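PDB 3IGH: amidohydrolase 3 domain-containing protein from Pyrococcus horikoshii, which probably acts as a metal-dependent amidohydrolase that cleaves carbon-nitrogen bonds other than peptide bonds, although its substrate is not known. Local coordinates for residues E394-T399 and H441-S447; V356-V360 and R449-A453; V187-K191 and A217-L221. All blocks are in the same frame, centred on the assembly; numbering follows the deposited sequence. Where two conformers were deposited one is given.

Contact 1 (E394-T399 and H441-S447); sequences ELGFST and HSYTYGS
The ring of Phe397 takes Ser442 CB squarely over the centre of one face, a CH-pi contact with the carbon 3.6 Å from the ring centroid. Here strand 395-397 of the amidohydrolase TIM-barrel fold lies against helix 436-450, the two short axes passing 5.9 Å apart at 119°. At its edge, in plane, the Phe397 ring meets CD1 of Tyr443 in an offset edge-to-face pair. Phe397 CB sits over the face of the Tyr443 ring, 3.9 Å from that centroid, as a second CH-pi contact. With Phe397 CG anti to the carbonyl carbon, this torsion (chi1 -80°) lays the ring against Ser442 CB. Thr399 CG2 meets the Tyr443 OH where the two side chains cross at about a right angle.

Phe397 N donates to Ser442 O over 3.2 Å, approaching from above the carbonyl plane, and gives a second, weak bond to Ser447 OG. Ser442 O lies in a wider pi-type turn (442-446) and also takes a weak bond from Ser447 N; the helix is kinked at 444-445. Gly396 CA is 3.7 Å from Gly446 C, and Gly446 CA touches Leu395 O at 3.3 Å.

Further out, Ser447 OG bonds to Phe64 O and Thr399 OG1 to Asp65 OD2, tying both segments to strand 58-68. Ser442 OG is held by Asp438 O and accepts a hydrogen bond from a water that also donates to Leu395 O, at 2.6 and 2.9 Å respectively.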
ATOM      1  N   GLU A 394     -16.347 -21.481   6.239  1.00 34.12           N
ATOM      2  CA  GLU A 394     -14.896 -21.496   6.129  1.00 37.19           C
ATOM      3  C   GLU A 394     -14.323 -21.232   7.520  1.00 38.16           C
ATOM      4  O   GLU A 394     -14.735 -20.297   8.209  1.00 35.21           O
ATOM      5  CB  GLU A 394     -14.416 -20.433   5.149  1.00 41.60           C
ATOM      6  CG  GLU A 394     -12.981 -20.618   4.730  1.00 54.14           C
ATOM      7  CD  GLU A 394     -12.828 -21.581   3.564  1.00 63.86           C
ATOM      8  OE1 GLU A 394     -12.104 -22.593   3.714  1.00 56.76           O
ATOM      9  OE2 GLU A 394     -13.428 -21.321   2.499  1.00 65.31           O
ATOM     10  N   LEU A 395     -13.409 -22.096   7.941  1.00 35.07           N
ATOM     11  CA  LEU A 395     -12.901 -22.072   9.301  1.00 33.69           C
ATOM     12  C   LEU A 395     -11.385 -21.930   9.265  1.00 32.99           C
ATOM     13  O   LEU A 395     -10.706 -22.680   8.568  1.00 33.51           O
ATOM     14  CB  LEU A 395     -13.297 -23.372  10.004  1.00 36.36           C
ATOM     15  CG  LEU A 395     -13.142 -23.546  11.512  1.00 40.32           C
ATOM     16  CD1 LEU A 395     -14.182 -22.733  12.255  1.00 43.13           C
ATOM     17  CD2 LEU A 395     -13.308 -25.016  11.858  1.00 50.04           C
ATOM     18  N   GLY A 396     -10.862 -20.961  10.011  1.00 28.41           N
ATOM     19  CA  GLY A 396      -9.421 -20.774  10.119  1.00 31.20           C
ATOM     20  C   GLY A 396      -8.972 -21.016  11.545  1.00 27.98           C
ATOM     21  O   GLY A 396      -9.739 -20.792  12.481  1.00 33.89           O
ATOM     22  N   PHE A 397      -7.736 -21.483  11.712  1.00 28.40           N
ATOM     23  CA  PHE A 397      -7.191 -21.705  13.052  1.00 27.55           C
ATOM     24  C   PHE A 397      -6.262 -20.562  13.429  1.00 28.34           C
ATOM     25  O   PHE A 397      -5.585 -19.967  12.580  1.00 28.40           O
ATOM     26  CB  PHE A 397      -6.415 -23.029  13.130  1.00 33.19           C
ATOM     27  CG  PHE A 397      -7.284 -24.264  13.277  1.00 32.19           C
ATOM     28  CD1 PHE A 397      -8.675 -24.184  13.290  1.00 28.48           C
ATOM     29  CD2 PHE A 397      -6.687 -25.520  13.374  1.00 35.06           C
ATOM     30  CE1 PHE A 397      -9.460 -25.325  13.415  1.00 31.66           C
ATOM     31  CE2 PHE A 397      -7.457 -26.665  13.492  1.00 28.60           C
ATOM     32  CZ  PHE A 397      -8.854 -26.566  13.512  1.00 34.82           C
ATOM     33  N   SER A 398      -6.208 -20.290  14.723  1.00 29.40           N
ATOM     34  CA  SER A 398      -5.381 -19.235  15.248  1.00 30.84           C
ATOM     35  C   SER A 398      -5.062 -19.514  16.711  1.00 28.63           C
ATOM     36  O   SER A 398      -5.623 -20.424  17.308  1.00 28.06           O
ATOM     37  CB  SER A 398      -6.112 -17.897  15.125  1.00 32.72           C
ATOM     38  OG  SER A 398      -7.420 -17.955  15.659  1.00 34.62           O
ATOM     39  N   THR A 399      -4.172 -18.708  17.279  1.00 32.41           N
ATOM     40  CA  THR A 399      -3.741 -18.894  18.650  1.00 28.60           C
ATOM     41  C   THR A 399      -4.161 -17.749  19.554  1.00 35.11           C
ATOM     42  O   THR A 399      -4.148 -17.908  20.773  1.00 32.57           O
ATOM     43  CB  THR A 399      -2.202 -19.028  18.751  1.00 29.23           C
ATOM     44  OG1 THR A 399      -1.575 -17.906  18.114  1.00 31.66           O
ATOM     45  CG2 THR A 399      -1.723 -20.322  18.098  1.00 29.23           C
ATOM     46  N   HIS A 441      -5.555 -28.372   7.077  1.00 31.05           N
ATOM     47  CA  HIS A 441      -6.297 -27.566   6.111  1.00 31.50           C
ATOM     48  C   HIS A 441      -6.787 -26.250   6.730  1.00 28.68           C
ATOM     49  O   HIS A 441      -6.656 -25.189   6.114  1.00 31.51           O
ATOM     50  CB  HIS A 441      -7.484 -28.357   5.548  1.00 27.58           C
ATOM     51  CG  HIS A 441      -8.400 -27.543   4.685  1.00 32.65           C
ATOM     52  ND1 HIS A 441      -8.144 -27.298   3.350  1.00 34.64           N
ATOM     53  CD2 HIS A 441      -9.573 -26.926   4.961  1.00 40.26           C
ATOM     54  CE1 HIS A 441      -9.119 -26.564   2.845  1.00 38.84           C
ATOM     55  NE2 HIS A 441      -9.998 -26.324   3.802  1.00 38.85           N
ATOM     56  N   SER A 442      -7.348 -26.328   7.942  1.00 28.66           N
ATOM     57  CA  SER A 442      -7.876 -25.151   8.635  1.00 31.17           C
ATOM     58  C   SER A 442      -6.781 -24.160   9.002  1.00 32.82           C
ATOM     59  O   SER A 442      -6.997 -22.948   8.966  1.00 32.35           O
ATOM     60  CB  SER A 442      -8.663 -25.556   9.883  1.00 31.85           C
ATOM     61  OG  SER A 442      -9.805 -26.321   9.540  1.00 37.52           O
ATOM     62  N   TYR A 443      -5.596 -24.688   9.304  1.00 28.64           N
ATOM     63  CA  TYR A 443      -4.452 -23.890   9.715  1.00 32.05           C
ATOM     64  C   TYR A 443      -3.611 -23.372   8.532  1.00 30.44           C
ATOM     65  O   TYR A 443      -2.582 -22.719   8.723  1.00 29.63           O
ATOM     66  CB  TYR A 443      -3.577 -24.732  10.632  1.00 28.80           C
ATOM     67  CG  TYR A 443      -3.042 -24.023  11.857  1.00 32.46           C
ATOM     68  CD1 TYR A 443      -2.800 -24.735  13.025  1.00 29.97           C
ATOM     69  CD2 TYR A 443      -2.766 -22.653  11.852  1.00 24.65           C
ATOM     70  CE1 TYR A 443      -2.298 -24.113  14.158  1.00 27.50           C
ATOM     71  CE2 TYR A 443      -2.267 -22.014  12.991  1.00 24.59           C
ATOM     72  CZ  TYR A 443      -2.035 -22.755  14.146  1.00 32.91           C
ATOM     73  OH  TYR A 443      -1.532 -22.152  15.287  1.00 29.81           O
ATOM     74  N   THR A 444      -4.022 -23.686   7.310  1.00 30.06           N
ATOM     75  CA  THR A 444      -3.301 -23.204   6.134  1.00 31.16           C
ATOM     76  C   THR A 444      -4.273 -22.478   5.203  1.00 31.22           C
ATOM     77  O   THR A 444      -4.431 -21.249   5.295  1.00 30.67           O
ATOM     78  CB  THR A 444      -2.522 -24.350   5.410  1.00 32.67           C
ATOM     79  OG1 THR A 444      -3.430 -25.408   5.073  1.00 32.76           O
ATOM     80  CG2 THR A 444      -1.407 -24.911   6.301  1.00 29.40           C
ATOM     81  N   TYR A 445      -4.951 -23.230   4.335  1.00 31.29           N
ATOM     82  CA  TYR A 445      -5.906 -22.640   3.398  1.00 32.26           C
ATOM     83  C   TYR A 445      -7.130 -22.046   4.100  1.00 29.29           C
ATOM     84  O   TYR A 445      -7.629 -21.006   3.681  1.00 29.10           O
ATOM     85  CB  TYR A 445      -6.323 -23.663   2.339  1.00 31.66           C
ATOM     86  CG  TYR A 445      -7.206 -23.137   1.224  1.00 40.04           C
ATOM     87  CD1 TYR A 445      -6.702 -22.281   0.244  1.00 38.00           C
ATOM     88  CD2 TYR A 445      -8.544 -23.531   1.135  1.00 42.39           C
ATOM     89  CE1 TYR A 445      -7.519 -21.814  -0.788  1.00 40.43           C
ATOM     90  CE2 TYR A 445      -9.367 -23.075   0.110  1.00 42.41           C
ATOM     91  CZ  TYR A 445      -8.849 -22.223  -0.849  1.00 37.04           C
ATOM     92  OH  TYR A 445      -9.664 -21.773  -1.857  1.00 48.51           O
ATOM     93  N   GLY A 446      -7.581 -22.693   5.176  1.00 27.62           N
ATOM     94  CA  GLY A 446      -8.740 -22.224   5.942  1.00 27.44           C
ATOM     95  C   GLY A 446      -8.483 -20.831   6.493  1.00 31.75           C
ATOM     96  O   GLY A 446      -9.264 -19.909   6.254  1.00 29.91           O
ATOM     97  N   SER A 447      -7.349 -20.675   7.172  1.00 27.02           N
ATOM     98  CA  SER A 447      -6.918 -19.378   7.709  1.00 27.61           C
ATOM     99  C   SER A 447      -6.720 -18.293   6.649  1.00 29.13           C
ATOM    100  O   SER A 447      -7.090 -17.133   6.857  1.00 28.01           O
ATOM    101  CB  SER A 447      -5.635 -19.560   8.493  1.00 27.67           C
ATOM    102  OG  SER A 447      -5.901 -20.019   9.803  1.00 33.20           O
TER
HETATM  103  O   HOH W   1     -11.347 -25.400   7.623  1.00 58.32           O

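Contact 2 (V356-V360 and R449-A453); sequences VRLSV and RVSLA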
ATOM      1  N   VAL A 356     -20.700 -16.294   6.677  1.00 32.57           N
ATOM      2  CA  VAL A 356     -19.626 -15.666   7.449  1.00 35.68           C
ATOM      3  C   VAL A 356     -18.395 -16.578   7.514  1.00 31.71           C
ATOM      4  O   VAL A 356     -18.503 -17.802   7.346  1.00 32.88           O
ATOM      5  CB  VAL A 356     -20.069 -15.220   8.874  1.00 36.39           C
ATOM      6  CG1 VAL A 356     -21.179 -14.168   8.798  1.00 31.51           C
ATOM      7  CG2 VAL A 356     -20.504 -16.408   9.720  1.00 39.62           C
ATOM      8  N   ARG A 357     -17.235 -15.956   7.707  1.00 29.54           N
ATOM      9  CA  ARG A 357     -15.973 -16.657   7.927  1.00 30.79           C
ATOM     10  C   ARG A 357     -15.718 -16.745   9.428  1.00 32.85           C
ATOM     11  O   ARG A 357     -16.100 -15.852  10.167  1.00 32.06           O
ATOM     12  CB  ARG A 357     -14.830 -15.904   7.234  1.00 26.97           C
ATOM     13  CG  ARG A 357     -14.820 -16.106   5.730  1.00 31.20           C
ATOM     14  CD  ARG A 357     -14.115 -14.968   5.004  1.00 31.22           C
ATOM     15  NE  ARG A 357     -14.864 -13.713   5.004  1.00 29.28           N
ATOM     16  CZ  ARG A 357     -14.382 -12.549   5.445  1.00 29.00           C
ATOM     17  NH1 ARG A 357     -13.154 -12.482   5.930  1.00 25.28           N
ATOM     18  NH2 ARG A 357     -15.117 -11.446   5.381  1.00 26.23           N
ATOM     19  N   LEU A 358     -15.097 -17.834   9.882  1.00 33.29           N
ATOM     20  CA  LEU A 358     -14.846 -18.022  11.314  1.00 32.10           C
ATOM     21  C   LEU A 358     -13.368 -18.266  11.608  1.00 32.03           C
ATOM     22  O   LEU A 358     -12.741 -19.128  11.001  1.00 34.63           O
ATOM     23  CB  LEU A 358     -15.675 -19.190  11.874  1.00 37.43           C
ATOM     24  CG  LEU A 358     -17.200 -19.242  11.673  1.00 33.56           C
ATOM     25  CD1 LEU A 358     -17.760 -20.570  12.167  1.00 32.48           C
ATOM     26  CD2 LEU A 358     -17.903 -18.088  12.380  1.00 31.44           C
ATOM     27  N   SER A 359     -12.824 -17.505  12.556  1.00 32.27           N
ATOM     28  CA  SER A 359     -11.480 -17.755  13.059  1.00 32.20           C
ATOM     29  C   SER A 359     -11.580 -18.260  14.494  1.00 28.40           C
ATOM     30  O   SER A 359     -12.062 -17.556  15.379  1.00 30.32           O
ATOM     31  CB  SER A 359     -10.641 -16.480  12.983  1.00 31.48           C
ATOM     32  OG  SER A 359      -9.370 -16.658  13.556  1.00 39.09           O
ATOM     33  N   VAL A 360     -11.137 -19.494  14.715  1.00 27.50           N
ATOM     34  CA  VAL A 360     -11.268 -20.122  16.028  1.00 29.69           C
ATOM     35  C   VAL A 360      -9.900 -20.442  16.619  1.00 31.20           C
ATOM     36  O   VAL A 360      -8.903 -20.500  15.899  1.00 29.46           O
ATOM     37  CB  VAL A 360     -12.134 -21.413  15.976  1.00 33.09           C
ATOM     38  CG1 VAL A 360     -13.577 -21.089  15.573  1.00 30.72           C
ATOM     39  CG2 VAL A 360     -11.530 -22.469  15.059  1.00 26.91           C
ATOM     40  N   ARG A 449      -8.222 -18.155   3.609  1.00 27.23           N
ATOM     41  CA  ARG A 449      -9.545 -17.791   3.116  1.00 30.20           C
ATOM     42  C   ARG A 449     -10.294 -16.900   4.094  1.00 29.92           C
ATOM     43  O   ARG A 449     -10.916 -15.919   3.681  1.00 29.33           O
ATOM     44  CB  ARG A 449     -10.370 -19.040   2.806  1.00 30.34           C
ATOM     45  CG  ARG A 449      -9.897 -19.789   1.564  1.00 41.99           C
ATOM     46  CD  ARG A 449     -10.404 -19.129   0.290  1.00 38.53           C
ATOM     47  NE  ARG A 449     -11.802 -19.491   0.060  1.00 62.92           N
ATOM     48  CZ  ARG A 449     -12.547 -19.049  -0.948  1.00 71.94           C
ATOM     49  NH1 ARG A 449     -12.040 -18.209  -1.844  1.00 62.50           N
ATOM     50  NH2 ARG A 449     -13.809 -19.447  -1.058  1.00 63.83           N
ATOM     51  N   VAL A 450     -10.224 -17.238   5.383  1.00 26.83           N
ATOM     52  CA  VAL A 450     -10.835 -16.419   6.452  1.00 27.81           C
ATOM     53  C   VAL A 450     -10.259 -14.979   6.463  1.00 28.17           C
ATOM     54  O   VAL A 450     -10.971 -14.004   6.742  1.00 25.61           O
ATOM     55  CB  VAL A 450     -10.709 -17.158   7.830  1.00 29.45           C
ATOM     56  CG1 VAL A 450     -11.002 -16.251   9.020  1.00 36.18           C
ATOM     57  CG2 VAL A 450     -11.648 -18.365   7.848  1.00 38.38           C
ATOM     58  N   SER A 451      -8.981 -14.866   6.104  1.00 26.26           N
ATOM     59  CA  SER A 451      -8.268 -13.591   6.074  0.80 26.03           C
ATOM     60  C   SER A 451      -8.318 -12.921   4.699  1.00 25.95           C
ATOM     61  O   SER A 451      -7.643 -11.914   4.476  1.00 30.51           O
ATOM     62  CB  SER A 451      -6.805 -13.815   6.459  0.80 30.43           C
ATOM     63  OG  SER A 451      -6.695 -14.493   7.700  0.80 34.29           O
ATOM     64  N   LEU A 452      -9.096 -13.498   3.779  1.00 26.79           N
ATOM     65  CA  LEU A 452      -9.223 -13.002   2.391  1.00 26.33           C
ATOM     66  C   LEU A 452      -7.875 -12.927   1.660  1.00 31.83           C
ATOM     67  O   LEU A 452      -7.619 -12.019   0.881  1.00 30.70           O
ATOM     68  CB  LEU A 452      -9.990 -11.666   2.333  1.00 30.35           C
ATOM     69  CG  LEU A 452     -11.398 -11.657   2.960  1.00 27.95           C
ATOM     70  CD1 LEU A 452     -12.029 -10.253   2.904  1.00 29.91           C
ATOM     71  CD2 LEU A 452     -12.318 -12.683   2.296  1.00 31.59           C
ATOM     72  N   ALA A 453      -7.016 -13.900   1.929  1.00 29.17           N
ATOM     73  CA  ALA A 453      -5.715 -13.983   1.270  1.00 33.35           C
ATOM     74  C   ALA A 453      -5.852 -15.014   0.173  1.00 37.63           C
ATOM     75  O   ALA A 453      -5.626 -16.209   0.413  1.00 40.93           O
ATOM     76  CB  ALA A 453      -4.671 -14.419   2.255  1.00 30.55           C
TER
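Arg357 NH1 donates to Val450 O over 2.8 Å with an N-H...O angle of 142°, the carbonyl oxygen lying close to the guanidinium plane while the donor is tilted from the carbonyl plane. Val450 O stands at the C-terminal end of helix 436-450, where the helix dipole would probably favour a positive partner. CD of Arg357 runs 3.6 Å from Arg449 O, and the bend at chi3 (-71°) then turns the guanidinium to Val450 O.

Leu452 covers one guanidinium face: its CD2 lies over the rim of the group, and CG comes within 3.5 Å of Arg357 NH1. Leu452 is the positive-phi C-prime residue of the Schellman motif that ends the helix (Ala453 N to Ala448 O, Leu452 N to Arg449 O 3.0 Å). Closer to the strand, Val450 CG2 touches Leu358 O at 3.4 Å, and CG1 meets Ser359 CB at 4.0 Å.

Arg357 NH2 is taken up beyond this interface by a salt bridge to Asp310 and a hydrogen bond to Pro334 O, so the buried charge has a carboxylate partner. Strand 357-360 runs parallel between strands 336-337 and 395-397, and Val450 also packs on Arg336 of strand 336-337.

Contact 3 (V187-K191 and A217-L221); sequences VYYIK and ALFYL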
ATOM      1  N   VAL A 187       8.474  -1.414  16.646  1.00 28.99           N
ATOM      2  CA  VAL A 187       9.321  -2.040  15.616  1.00 32.25           C
ATOM      3  C   VAL A 187      10.092  -3.219  16.238  1.00 30.33           C
ATOM      4  O   VAL A 187      10.106  -4.314  15.688  1.00 29.04           O
ATOM      5  CB  VAL A 187      10.287  -1.017  14.915  1.00 34.16           C
ATOM      6  CG1 VAL A 187      11.311  -1.712  14.027  1.00 31.13           C
ATOM      7  CG2 VAL A 187       9.500  -0.002  14.086  1.00 33.06           C
ATOM      8  N   TYR A 188      10.693  -2.977  17.401  1.00 32.61           N
ATOM      9  CA  TYR A 188      11.439  -3.997  18.138  1.00 35.26           C
ATOM     10  C   TYR A 188      10.548  -5.196  18.514  1.00 34.74           C
ATOM     11  O   TYR A 188      10.936  -6.344  18.297  1.00 30.36           O
ATOM     12  CB  TYR A 188      12.085  -3.364  19.376  1.00 33.42           C
ATOM     13  CG  TYR A 188      12.777  -4.342  20.303  1.00 48.14           C
ATOM     14  CD1 TYR A 188      14.092  -4.735  20.073  1.00 49.57           C
ATOM     15  CD2 TYR A 188      12.121  -4.854  21.422  1.00 53.20           C
ATOM     16  CE1 TYR A 188      14.732  -5.631  20.925  1.00 64.08           C
ATOM     17  CE2 TYR A 188      12.748  -5.748  22.277  1.00 59.89           C
ATOM     18  CZ  TYR A 188      14.052  -6.132  22.024  1.00 63.56           C
ATOM     19  OH  TYR A 188      14.673  -7.011  22.876  1.00 66.35           O
ATOM     20  N   TYR A 189       9.360  -4.918  19.061  1.00 29.92           N
ATOM     21  CA  TYR A 189       8.430  -5.981  19.457  1.00 29.26           C
ATOM     22  C   TYR A 189       7.942  -6.808  18.272  1.00 29.04           C
ATOM     23  O   TYR A 189       7.885  -8.037  18.350  1.00 28.39           O
ATOM     24  CB  TYR A 189       7.236  -5.414  20.220  1.00 29.83           C
ATOM     25  CG  TYR A 189       7.566  -4.879  21.597  1.00 34.53           C
ATOM     26  CD1 TYR A 189       8.488  -5.524  22.421  1.00 37.25           C
ATOM     27  CD2 TYR A 189       6.932  -3.739  22.086  1.00 43.05           C
ATOM     28  CE1 TYR A 189       8.778  -5.037  23.698  1.00 34.83           C
ATOM     29  CE2 TYR A 189       7.220  -3.243  23.352  1.00 47.98           C
ATOM     30  CZ  TYR A 189       8.144  -3.895  24.147  1.00 38.80           C
ATOM     31  OH  TYR A 189       8.427  -3.402  25.398  1.00 47.94           O
ATOM     32  N   ILE A 190       7.612  -6.138  17.169  1.00 30.71           N
ATOM     33  CA  ILE A 190       7.122  -6.845  15.974  1.00 30.66           C
ATOM     34  C   ILE A 190       8.232  -7.694  15.351  1.00 30.31           C
ATOM     35  O   ILE A 190       7.989  -8.829  14.925  1.00 28.40           O
ATOM     36  CB  ILE A 190       6.473  -5.877  14.938  1.00 29.75           C
ATOM     37  CG1 ILE A 190       5.184  -5.287  15.517  1.00 27.80           C
ATOM     38  CG2 ILE A 190       6.142  -6.613  13.628  1.00 26.11           C
ATOM     39  CD1 ILE A 190       4.737  -3.983  14.845  1.00 29.11           C
ATOM     40  N   LYS A 191       9.453  -7.162  15.316  1.00 28.57           N
ATOM     41  CA  LYS A 191      10.601  -7.947  14.826  1.00 30.04           C
ATOM     42  C   LYS A 191      10.816  -9.203  15.678  1.00 30.28           C
ATOM     43  O   LYS A 191      11.028 -10.289  15.147  1.00 29.95           O
ATOM     44  CB  LYS A 191      11.877  -7.109  14.784  1.00 32.98           C
ATOM     45  CG  LYS A 191      11.935  -6.133  13.607  1.00 37.76           C
ATOM     46  CD  LYS A 191      13.289  -5.433  13.499  1.00 45.21           C
ATOM     47  CE  LYS A 191      14.260  -6.231  12.641  1.00 70.05           C
ATOM     48  NZ  LYS A 191      15.490  -5.451  12.337  1.00 82.87           N
ATOM     49  N   ALA A 217       4.846   1.338  12.745  1.00 25.12           N
ATOM     50  CA  ALA A 217       5.914   0.343  12.779  1.00 26.66           C
ATOM     51  C   ALA A 217       5.819  -0.617  11.590  1.00 26.19           C
ATOM     52  O   ALA A 217       6.824  -0.928  10.945  1.00 26.00           O
ATOM     53  CB  ALA A 217       5.856  -0.433  14.094  1.00 26.99           C
ATOM     54  N   LEU A 218       4.607  -1.089  11.310  1.00 26.55           N
ATOM     55  CA  LEU A 218       4.381  -1.991  10.177  1.00 28.59           C
ATOM     56  C   LEU A 218       4.746  -1.353   8.837  1.00 28.25           C
ATOM     57  O   LEU A 218       5.411  -1.993   8.014  1.00 26.28           O
ATOM     58  CB  LEU A 218       2.932  -2.502  10.156  1.00 30.08           C
ATOM     59  CG  LEU A 218       2.510  -3.518  11.228  1.00 27.04           C
ATOM     60  CD1 LEU A 218       0.997  -3.707  11.198  1.00 25.09           C
ATOM     61  CD2 LEU A 218       3.247  -4.865  11.065  1.00 26.78           C
ATOM     62  N   PHE A 219       4.316  -0.103   8.636  1.00 28.20           N
ATOM     63  CA  PHE A 219       4.680   0.680   7.447  1.00 29.14           C
ATOM     64  C   PHE A 219       6.205   0.822   7.316  1.00 29.03           C
ATOM     65  O   PHE A 219       6.754   0.663   6.233  1.00 25.49           O
ATOM     66  CB  PHE A 219       4.035   2.079   7.478  1.00 28.51           C
ATOM     67  CG  PHE A 219       2.586   2.112   7.052  1.00 32.73           C
ATOM     68  CD1 PHE A 219       2.134   1.360   5.960  1.00 28.10           C
ATOM     69  CD2 PHE A 219       1.685   2.933   7.709  1.00 25.76           C
ATOM     70  CE1 PHE A 219       0.789   1.406   5.559  1.00 34.06           C
ATOM     71  CE2 PHE A 219       0.344   2.992   7.316  1.00 26.30           C
ATOM     72  CZ  PHE A 219      -0.107   2.222   6.240  1.00 29.44           C
ATOM     73  N   TYR A 220       6.874   1.116   8.428  1.00 27.67           N
ATOM     74  CA  TYR A 220       8.338   1.206   8.459  1.00 25.92           C
ATOM     75  C   TYR A 220       8.993  -0.109   8.011  1.00 30.68           C
ATOM     76  O   TYR A 220       9.826  -0.119   7.107  1.00 27.31           O
ATOM     77  CB  TYR A 220       8.816   1.587   9.873  1.00 33.39           C
ATOM     78  CG  TYR A 220      10.319   1.509  10.033  1.00 38.12           C
ATOM     79  CD1 TYR A 220      11.144   2.538   9.570  1.00 40.81           C
ATOM     80  CD2 TYR A 220      10.922   0.395  10.632  1.00 36.18           C
ATOM     81  CE1 TYR A 220      12.531   2.464   9.709  1.00 40.22           C
ATOM     82  CE2 TYR A 220      12.298   0.308  10.767  1.00 34.85           C
ATOM     83  CZ  TYR A 220      13.096   1.352  10.312  1.00 46.33           C
ATOM     84  OH  TYR A 220      14.459   1.267  10.448  1.00 47.71           O
ATOM     85  N   LEU A 221       8.593  -1.214   8.638  1.00 26.90           N
ATOM     86  CA  LEU A 221       9.163  -2.526   8.327  1.00 29.82           C
ATOM     87  C   LEU A 221       8.933  -2.952   6.884  1.00 29.72           C
ATOM     88  O   LEU A 221       9.832  -3.493   6.254  1.00 30.49           O
ATOM     89  CB  LEU A 221       8.617  -3.588   9.283  1.00 34.03           C
ATOM     90  CG  LEU A 221       9.140  -3.521  10.724  1.00 31.71           C
ATOM     91  CD1 LEU A 221       8.336  -4.447  11.589  1.00 29.83           C
ATOM     92  CD2 LEU A 221      10.632  -3.874  10.807  1.00 30.74           C
TER
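The ring of Tyr220 meets both methyl groups of Val187: its CD2 lies 3.8 Å from Val187 CG2, and its CE2 is 4.0 Å from Val187 CG1. The two side chains cross at about a right angle. Another aromatic group of the same helix, Phe219, serves a different surface, its ring meeting Phe251 of the second subunit edge-to-face.

Val187 spreads its branches over three partners. CG1 stands anti to the backbone N (chi1 170°) and reaches Leu221 CD2 as well as the tyrosine, whereas CG2 also touches Ala217 CB at 3.7 Å. At Ala217 the backbones come nearest, the CA atoms of Val187 and Ala217 5.0 Å apart. Ala217 CB is shared with Ile190, whose CD1 lies 3.8 Å away.

These residues belong to helices 183-199 and 212-223, neighbours on the outside of the TIM barrel that flank strand 202-210 along the chain. Their short axes cross at -68° and approach to 9.9 Å; the side chains meet carbon to carbon, and no hydrogen bond crosses the seam. One turn beyond Ala217, Leu221 divides its methyls between two residues. CD1 packs on Ile190 CG2 at 3.7 Å, while CD2 meets the aliphatic part of Lys191, 3.8 Å from its CG.

Inward from the seam, Ile190 CD1 touches Leu218 CD2. Leu218 continues onto Phe207 and Val210 of strand 202-210 and onto Leu256 of strand 256-264, and Ile190 also packs on Leu70 of helix 70-78.

Contacts 1 and 2 are two parts of one interface, their centres 7 Å apart. Both use helix 436-450, set against the neighbouring parallel strands 395-397 and 357-360, which are joined by probable hydrogen bonds from Gly396 N to Leu358 O and from Val360 N to Gly396 O. Along the chain, contact 1 falls within the span bridged by contact 2. Contact 3 closes earlier in the sequence and touches neither: its centre lies about 25 Å from contact 1's and 24 Å from contact 2's. The late helix thus packs against two of the last barrel strands along the chain, while contact 3 pairs two outer helices in another sector, where Phe219 of helix 212-223 also reaches the second subunit.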